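PDB 6A41: dehalogenase from Rhodospirillaceae, which probably acts in dehalogenation as an oxidoreductase of the short-chain dehydrogenase/reductase type, built on a Rossmann-fold domain. Local coordinates for residues 128-133 / 171-176; 5-10 / 76-81. All blocks are in the same frame, centred on the assembly; numbering follows the deposited sequence.

Contact 1 (128-133 / 171-176)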
loop_
_atom_site.group_PDB
_atom_site.type_symbol
_atom_site.label_atom_id
_atom_site.label_comp_id
_atom_site.label_asym_id
_atom_site.label_seq_id
_atom_site.Cartn_x
_atom_site.Cartn_y
_atom_site.Cartn_z
ATOM N N SER A 128 2.188 12.651 -26.201
ATOM C CA SER A 128 1.783 13.397 -24.988
ATOM C C SER A 128 0.347 13.028 -24.697
ATOM O O SER A 128 -0.401 12.706 -25.585
ATOM C CB SER A 128 1.993 14.966 -25.091
ATOM O OG SER A 128 1.036 15.503 -25.885
ATOM N N GLY A 129 -0.011 12.997 -23.402
ATOM C CA GLY A 129 -1.333 12.779 -23.020
ATOM C C GLY A 129 -1.456 12.518 -21.532
ATOM O O GLY A 129 -0.471 12.286 -20.826
ATOM N N ARG A 130 -2.704 12.460 -21.120
ATOM C CA ARG A 130 -3.047 12.226 -19.755
ATOM C C ARG A 130 -4.300 11.363 -19.739
ATOM O O ARG A 130 -5.272 11.646 -20.466
ATOM C CB ARG A 130 -3.383 13.526 -19.028
ATOM C CG ARG A 130 -2.302 14.522 -18.983
ATOM C CD ARG A 130 -1.413 14.161 -17.829
ATOM N NE ARG A 130 -0.380 15.174 -17.664
ATOM C CZ ARG A 130 0.707 15.305 -18.374
ATOM N NH1 ARG A 130 1.061 14.442 -19.322
ATOM N NH2 ARG A 130 1.531 16.254 -18.080
ATOM N N ILE A 131 -4.311 10.300 -18.985
ATOM C CA ILE A 131 -5.542 9.559 -18.784
ATOM C C ILE A 131 -5.840 9.518 -17.252
ATOM O O ILE A 131 -4.921 9.109 -16.480
ATOM C CB ILE A 131 -5.387 8.091 -19.248
ATOM C CG1 ILE A 131 -4.906 7.836 -20.667
ATOM C CG2 ILE A 131 -6.672 7.305 -19.005
ATOM C CD1 ILE A 131 -5.885 8.061 -21.674
ATOM N N VAL A 132 -6.987 10.008 -16.811
ATOM C CA VAL A 132 -7.344 10.012 -15.374
ATOM C C VAL A 132 -8.616 9.209 -15.192
ATOM O O VAL A 132 -9.634 9.489 -15.859
ATOM C CB VAL A 132 -7.499 11.412 -14.776
ATOM C CG1 VAL A 132 -7.990 11.365 -13.305
ATOM C CG2 VAL A 132 -6.296 12.337 -15.059
ATOM N N PHE A 133 -8.545 8.137 -14.409
ATOM C CA PHE A 133 -9.711 7.413 -14.013
ATOM C C PHE A 133 -10.316 8.082 -12.815
ATOM O O PHE A 133 -9.651 8.211 -11.722
ATOM C CB PHE A 133 -9.382 5.932 -13.769
ATOM C CG PHE A 133 -8.973 5.165 -15.006
ATOM C CD1 PHE A 133 -7.686 5.237 -15.489
ATOM C CD2 PHE A 133 -9.831 4.311 -15.619
ATOM C CE1 PHE A 133 -7.276 4.521 -16.609
ATOM C CE2 PHE A 133 -9.428 3.609 -16.780
ATOM C CZ PHE A 133 -8.169 3.781 -17.277
ATOM N N SER A 171 5.267 9.130 -23.220
ATOM C CA SER A 171 5.074 10.199 -22.324
ATOM C C SER A 171 3.612 10.412 -21.875
ATOM O O SER A 171 3.312 11.431 -21.273
ATOM C CB SER A 171 5.654 11.525 -22.839
ATOM O OG SER A 171 6.985 11.360 -23.265
ATOM N N ILE A 172 2.752 9.470 -21.998
ATOM C CA ILE A 172 1.416 9.674 -21.562
ATOM C C ILE A 172 1.341 9.165 -20.138
ATOM O O ILE A 172 1.805 8.041 -19.833
ATOM C CB ILE A 172 0.542 8.797 -22.463
ATOM C CG1 ILE A 172 0.606 9.331 -23.904
ATOM C CG2 ILE A 172 -0.879 8.663 -21.963
ATOM C CD1 ILE A 172 0.190 8.260 -24.842
ATOM N N THR A 173 0.747 9.945 -19.240
ATOM C CA THR A 173 0.587 9.437 -17.855
ATOM C C THR A 173 -0.807 8.835 -17.655
ATOM O O THR A 173 -1.747 9.194 -18.336
ATOM C CB THR A 173 0.809 10.511 -16.774
ATOM O OG1 THR A 173 -0.263 11.461 -16.777
ATOM C CG2 THR A 173 2.146 11.206 -16.940
ATOM N N VAL A 174 -0.904 7.906 -16.743
ATOM C CA VAL A 174 -2.136 7.240 -16.421
ATOM C C VAL A 174 -2.210 7.183 -14.889
ATOM O O VAL A 174 -1.415 6.551 -14.251
ATOM C CB VAL A 174 -2.205 5.853 -16.951
ATOM C CG1 VAL A 174 -3.574 5.268 -16.700
ATOM C CG2 VAL A 174 -1.943 5.778 -18.436
ATOM N N ASN A 175 -3.261 7.755 -14.382
ATOM C CA ASN A 175 -3.508 7.816 -12.916
ATOM C C ASN A 175 -5.009 7.640 -12.620
ATOM O O ASN A 175 -5.875 7.731 -13.526
ATOM C CB ASN A 175 -3.076 9.192 -12.402
ATOM C CG ASN A 175 -1.588 9.403 -12.512
ATOM O OD1 ASN A 175 -1.131 10.284 -13.319
ATOM N ND2 ASN A 175 -0.820 8.630 -11.890
ATOM N N ALA A 176 -5.334 7.462 -11.326
ATOM C CA ALA A 176 -6.725 7.475 -10.887
ATOM C C ALA A 176 -6.845 8.370 -9.694
ATOM O O ALA A 176 -5.847 8.579 -8.926
ATOM C CB ALA A 176 -7.182 6.097 -10.485
HETATM O O HOH W 1 2.365 13.931 -21.831
HETATM O O HOH W 2 -2.928 11.061 -15.653
#

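Contact 2 (5-10 / 76-81)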
loop_
_atom_site.group_PDB
_atom_site.type_symbol
_atom_site.label_atom_id
_atom_site.label_comp_id
_atom_site.label_asym_id
_atom_site.label_seq_id
_atom_site.Cartn_x
_atom_site.Cartn_y
_atom_site.Cartn_z
ATOM N N ASP A 5 -4.957 25.977 -23.167
ATOM C CA ASP A 5 -4.791 25.339 -24.479
ATOM C C ASP A 5 -4.761 23.800 -24.305
ATOM O O ASP A 5 -3.991 23.151 -24.999
ATOM C CB ASP A 5 -3.484 25.823 -25.152
ATOM C CG ASP A 5 -3.539 27.361 -25.526
ATOM O OD1 ASP A 5 -4.583 27.894 -25.876
ATOM O OD2 ASP A 5 -2.518 28.031 -25.378
ATOM N N ARG A 6 -5.387 23.236 -23.247
ATOM C CA ARG A 6 -5.456 21.766 -23.167
ATOM C C ARG A 6 -6.876 21.357 -23.490
ATOM O O ARG A 6 -7.795 21.942 -22.917
ATOM C CB ARG A 6 -5.048 21.238 -21.769
ATOM C CG ARG A 6 -3.593 21.492 -21.378
ATOM C CD ARG A 6 -2.646 20.687 -22.284
ATOM N NE ARG A 6 -1.254 21.115 -22.084
ATOM C CZ ARG A 6 -0.575 21.939 -22.879
ATOM N NH1 ARG A 6 -1.123 22.492 -23.953
ATOM N NH2 ARG A 6 0.674 22.256 -22.569
ATOM N N VAL A 7 -7.035 20.355 -24.330
ATOM C CA VAL A 7 -8.337 19.790 -24.692
ATOM C C VAL A 7 -8.573 18.589 -23.761
ATOM O O VAL A 7 -7.761 17.592 -23.810
ATOM C CB VAL A 7 -8.371 19.308 -26.198
ATOM C CG1 VAL A 7 -9.704 18.665 -26.521
ATOM C CG2 VAL A 7 -8.070 20.498 -27.108
ATOM N N ILE A 8 -9.623 18.703 -22.929
ATOM C CA ILE A 8 -9.944 17.690 -21.936
ATOM C C ILE A 8 -11.287 17.063 -22.304
ATOM O O ILE A 8 -12.272 17.782 -22.385
ATOM C CB ILE A 8 -10.008 18.322 -20.571
ATOM C CG1 ILE A 8 -8.607 18.869 -20.324
ATOM C CG2 ILE A 8 -10.347 17.299 -19.506
ATOM C CD1 ILE A 8 -8.397 19.449 -19.033
ATOM N N LEU A 9 -11.346 15.750 -22.460
ATOM C CA LEU A 9 -12.619 15.096 -22.705
ATOM C C LEU A 9 -13.074 14.462 -21.406
ATOM O O LEU A 9 -12.339 13.648 -20.832
ATOM C CB LEU A 9 -12.312 13.967 -23.719
ATOM C CG LEU A 9 -13.443 13.013 -23.923
ATOM C CD1 LEU A 9 -14.668 13.796 -24.364
ATOM C CD2 LEU A 9 -12.981 11.921 -24.950
ATOM N N ILE A 10 -14.252 14.779 -20.910
ATOM C CA ILE A 10 -14.750 14.239 -19.689
ATOM C C ILE A 10 -15.977 13.345 -20.071
ATOM O O ILE A 10 -16.867 13.773 -20.802
ATOM C CB ILE A 10 -15.255 15.314 -18.751
ATOM C CG1 ILE A 10 -14.167 16.404 -18.456
ATOM C CG2 ILE A 10 -15.746 14.699 -17.413
ATOM C CD1 ILE A 10 -14.664 17.639 -17.724
ATOM N N HIS A 76 -7.349 16.845 -31.621
ATOM C CA HIS A 76 -6.650 16.035 -30.630
ATOM C C HIS A 76 -7.332 16.124 -29.327
ATOM O O HIS A 76 -8.112 16.978 -29.150
ATOM C CB HIS A 76 -5.177 16.518 -30.471
ATOM C CG HIS A 76 -5.020 17.851 -29.846
ATOM N ND1 HIS A 76 -5.243 19.017 -30.527
ATOM C CD2 HIS A 76 -4.798 18.218 -28.546
ATOM C CE1 HIS A 76 -5.077 20.053 -29.726
ATOM N NE2 HIS A 76 -4.831 19.598 -28.511
ATOM N N ILE A 77 -6.940 15.234 -28.435
ATOM C CA ILE A 77 -7.345 15.226 -27.008
ATOM C C ILE A 77 -6.085 15.183 -26.111
ATOM O O ILE A 77 -5.273 14.259 -26.238
ATOM C CB ILE A 77 -8.279 14.029 -26.674
ATOM C CG1 ILE A 77 -9.599 14.157 -27.465
ATOM C CG2 ILE A 77 -8.563 13.930 -25.185
ATOM C CD1 ILE A 77 -10.333 12.809 -27.575
ATOM N N ASP A 78 -5.919 16.157 -25.230
ATOM C CA ASP A 78 -4.759 16.163 -24.352
ATOM C C ASP A 78 -4.981 15.286 -23.125
ATOM O O ASP A 78 -3.996 14.747 -22.551
ATOM C CB ASP A 78 -4.443 17.565 -23.881
ATOM C CG ASP A 78 -3.884 18.429 -25.001
ATOM O OD1 ASP A 78 -2.834 18.041 -25.586
ATOM O OD2 ASP A 78 -4.528 19.411 -25.389
ATOM N N ALA A 79 -6.221 15.246 -22.593
ATOM C CA ALA A 79 -6.533 14.440 -21.447
ATOM C C ALA A 79 -7.895 13.784 -21.534
ATOM O O ALA A 79 -8.900 14.445 -21.996
ATOM C CB ALA A 79 -6.556 15.332 -20.194
ATOM N N LEU A 80 -7.938 12.514 -21.186
ATOM C CA LEU A 80 -9.178 11.782 -21.018
ATOM C C LEU A 80 -9.494 11.670 -19.541
ATOM O O LEU A 80 -8.699 11.043 -18.779
ATOM C CB LEU A 80 -9.141 10.426 -21.656
ATOM C CG LEU A 80 -10.232 9.373 -21.363
ATOM C CD1 LEU A 80 -11.554 9.946 -21.911
ATOM C CD2 LEU A 80 -9.920 8.041 -21.993
ATOM N N VAL A 81 -10.650 12.140 -19.128
ATOM C CA VAL A 81 -11.081 11.915 -17.772
ATOM C C VAL A 81 -12.168 10.866 -17.801
ATOM O O VAL A 81 -13.320 11.147 -18.308
ATOM C CB VAL A 81 -11.602 13.232 -17.147
ATOM C CG1 VAL A 81 -12.168 12.981 -15.786
ATOM C CG2 VAL A 81 -10.525 14.288 -17.103
#

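Contact 1 (128-133 / 171-176)
Gly129 O accepts Thr173 N across the strand pair at 3.1 Å, the donor lying 38° above the carbonyl plane. From the opposite face Arg130 NH1 reaches the same oxygen at 3.0 Å. This pairing joins two neighbouring parallel strands of a Rossmann-type sheet, their segment axes 14° apart. Farther along, Ile131 N bonds to Thr173 O, Asn175 N to Ile131 O, and Phe133 N to Asn175 O at 2.8 Å. The Arg130 chain bends at chi2 (-84°), which lays CD 3.1 Å from Thr173 OG1. Thr173 CG2 lies over one face of the guanidinium. An alanine here would probably leave Gly129 O with Thr173 N as its donor across the pair, strip Ser226 O of its arginine partner and uncover Thr173 CG2. Water 1 accepts from Gly129 N and donates to Ser171 O; beyond the pair, Arg130 NH2 bonds to Ser226 O. The other side of the sheet is apolar: Ile131 and Ile172 pack on Met123 of helix 98-126, and Leu167 of helix 160-167 meets Ile172 and Val174. There Phe133 receives Val174 at its ring edge, in plane, with CE1 3.8 Å from Val174 CG1.

Contact 2 (5-10 / 76-81)
Val7 O is gripped by two successive backbone amides, Asp78 N at 2.7 Å and Ala79 N at 3.1 Å. The first bond is the more bent, its N-H...O angle being 136°. The N-H of the same residue goes straight (171°) to Asp78 OD2 at 2.9 Å, on the anti lone pair of that oxygen, so a side chain supplies the acceptor where regular parallel pairing has not yet begun. With CG anti to its carbonyl carbon (chi1 -71°), Asp78 swings OD2 to Val7 N. Leu9 N to Ala79 O and Val81 N to Leu9 O, each 2.8 Å, then continue the pairing of strands 7-10 and 79-83, central neighbours in the Rossmann-type sheet. Asp78 OD2 also receives a weak bond from His76 NE2, and Asp78 OD1 forms a salt bridge with Arg126 of helix 98-126. The Arg6 side chain crosses that of Asp78 at about a right angle, bringing CD 3.7 Å from Asp78 CG, but its guanidinium turns to Asp227. On one face Leu9 and Leu80 lie side by side, and Leu9 CD2 meets Ile77 CD1 at 3.8 Å; on the other, Ile8 CG2 touches Val81 CG2. Held by a backbone N-H on one oxygen and an arginine on the other, the Asp78 carboxylate is probably stabilised as an anion and restrained from turning, linking the start of strand 79-83 to helix 98-126 through Arg126.

How the contacts relate
Contacts 1 and 2 are successive strand pairs of one parallel sheet, in the order 7-10, 79-83, 129-136, 172-179, with their centres about 10 Å apart. The inner strands join them directly: Val132 N lies 2.8 Å from Leu80 O and Arg130 O 2.9 Å from Leu80 N, both probable hydrogen bonds. Arg130 CB also packs 3.8 Å from Ala79 CB, so the face bearing the arginine in contact 1 continues onto the face bearing Ala79 in contact 2. Helix 98-126 packs against both, reaching Ile77 of contact 2 through the same Met123. As in other Rossmann-fold reductases, the C-terminal ends of these strands probably lead toward the nucleotide-binding side.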